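Local coordinates for GTN Reductase (Agrobacterium tumefaciens, PDB 5N6G), which probably reduces activated carbon-carbon double bonds as an FMN-dependent ene-reductase of the Old Yellow Enzyme family, at residues N206-R209 against F210-V214. Numbering follows the deposited sequence.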
# COMPACT_ATOMS: atom_id res chain seq x y z
N ASN A 206 10.89 -18.05 -8.98
CA ASN A 206 11.84 -17.64 -7.95
C ASN A 206 11.63 -16.19 -7.55
O ASN A 206 11.74 -15.85 -6.36
CB ASN A 206 13.26 -17.85 -8.44
CG ASN A 206 13.69 -19.30 -8.40
OD1 ASN A 206 12.90 -20.19 -8.03
ND2 ASN A 206 14.94 -19.55 -8.74
N ARG A 207 11.38 -15.31 -8.53
CA ARG A 207 11.17 -13.90 -8.21
C ARG A 207 9.87 -13.65 -7.43
O ARG A 207 9.80 -12.69 -6.65
CB ARG A 207 11.22 -13.06 -9.48
CG ARG A 207 12.67 -13.01 -10.04
CD ARG A 207 12.81 -12.01 -11.16
NE ARG A 207 12.38 -12.56 -12.45
CZ ARG A 207 11.59 -11.93 -13.31
NH1 ARG A 207 11.08 -10.73 -13.05
NH2 ARG A 207 11.34 -12.50 -14.48
N ALA A 208 8.85 -14.48 -7.63
CA ALA A 208 7.60 -14.40 -6.88
C ALA A 208 7.68 -15.05 -5.50
O ALA A 208 6.75 -14.90 -4.71
CB ALA A 208 6.49 -15.07 -7.68
N ARG A 209 8.74 -15.80 -5.22
CA ARG A 209 8.82 -16.62 -4.02
C ARG A 209 8.70 -15.78 -2.76
O ARG A 209 7.96 -16.14 -1.84
CB ARG A 209 10.15 -17.38 -4.00
CG ARG A 209 10.30 -18.33 -2.82
CD ARG A 209 11.64 -19.08 -2.88
NE ARG A 209 11.85 -19.72 -4.18
CZ ARG A 209 11.20 -20.79 -4.60
NH1 ARG A 209 10.28 -21.37 -3.84
NH2 ARG A 209 11.44 -21.27 -5.81
N PHE A 210 9.43 -14.66 -2.70
CA PHE A 210 9.36 -13.82 -1.50
C PHE A 210 7.95 -13.27 -1.28
O PHE A 210 7.43 -13.31 -0.15
CB PHE A 210 10.38 -12.68 -1.59
CG PHE A 210 10.41 -11.80 -0.36
CD1 PHE A 210 10.83 -12.30 0.87
CD2 PHE A 210 10.02 -10.48 -0.44
CE1 PHE A 210 10.86 -11.49 2.00
CE2 PHE A 210 10.05 -9.66 0.67
CZ PHE A 210 10.45 -10.15 1.88
N LEU A 211 7.33 -12.72 -2.33
CA LEU A 211 5.96 -12.22 -2.20
C LEU A 211 5.07 -13.29 -1.59
O LEU A 211 4.29 -13.02 -0.66
CB LEU A 211 5.44 -11.79 -3.57
CG LEU A 211 4.02 -11.19 -3.62
CD1 LEU A 211 3.86 -10.32 -4.85
CD2 LEU A 211 2.92 -12.23 -3.63
N LEU A 212 5.15 -14.51 -2.10
CA LEU A 212 4.23 -15.54 -1.64
C LEU A 212 4.58 -16.01 -0.24
O LEU A 212 3.69 -16.36 0.53
CB LEU A 212 4.19 -16.69 -2.65
CG LEU A 212 3.61 -16.30 -4.00
CD1 LEU A 212 3.84 -17.44 -4.99
CD2 LEU A 212 2.13 -16.00 -3.93
N GLU A 213 5.86 -15.95 0.14
CA GLU A 213 6.22 -16.27 1.52
C GLU A 213 5.70 -15.21 2.48
O GLU A 213 5.27 -15.55 3.59
CB GLU A 213 7.74 -16.42 1.66
CG GLU A 213 8.25 -17.73 1.07
CD GLU A 213 9.76 -17.87 1.07
OE1 GLU A 213 10.48 -16.86 1.25
OE2 GLU A 213 10.24 -19.01 0.88
N VAL A 214 5.74 -13.93 2.08
CA VAL A 214 5.16 -12.87 2.90
C VAL A 214 3.67 -13.09 3.06
O VAL A 214 3.14 -13.04 4.17
CB VAL A 214 5.46 -11.48 2.30
CG1 VAL A 214 4.69 -10.40 3.04
CG2 VAL A 214 6.97 -11.20 2.31
O HOH W 1 11.48 -13.72 -4.59
O HOH W 2 8.67 -11.20 -4.62
O HOH W 3 8.98 -20.83 -0.94
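Ala208 and Leu212 meet one turn apart on helix 204-222, which lies in the connection between strands 174-178 and 227-231 of the TIM barrel of this Old Yellow Enzyme. The turn is a worked example of an alpha-helix that is regular along one side and hydrated along another. On the compact side, Leu212 N donates to Ala208 O at 3.1 Å, and Glu213 N donates to Arg209 O at 2.9 Å. Leu212 lays its CG against Ala208 O, while its CD1 only grazes Ala208 CB at 4.5 Å. Both side chains turn to helix 245-256, Ala208 resting on Tyr251 and Leu212 on Gln255 and Leu256.

At the two preceding i to i+4 positions water takes the place of the direct backbone bond. Asn206 O and Phe210 N stand 4.5 Å apart, and one water bridges them by donating to the carbonyl and accepting from the amide. A second water joins Arg207 O to Leu211 N in the same manner, though Asn206 O also accepts Arg209 N from within the same turn. Phe210 still packs firmly, its ring stacked with Phe188 and touched on one face by Val214 CG2.

Looser again is the Arg209-Glu213 pair, partly exposed and not in direct charge contact. With CG anti to the backbone N (chi1 -176°) and a bend at chi3, Arg209 carries its guanidinium outward from the helix and turns NH2 back toward Asn206, where it bonds OD1 at 2.9 Å almost in the guanidinium plane; NE is held by Asp199 O. Glu213 OE1 is bound by Tyr200 OH. The guanidinium and carboxylate planes lie 62° apart, and a third water spans the gap, accepting from Arg209 NH1 at 3.2 Å and donating to Glu213 OE2 at 2.9 Å.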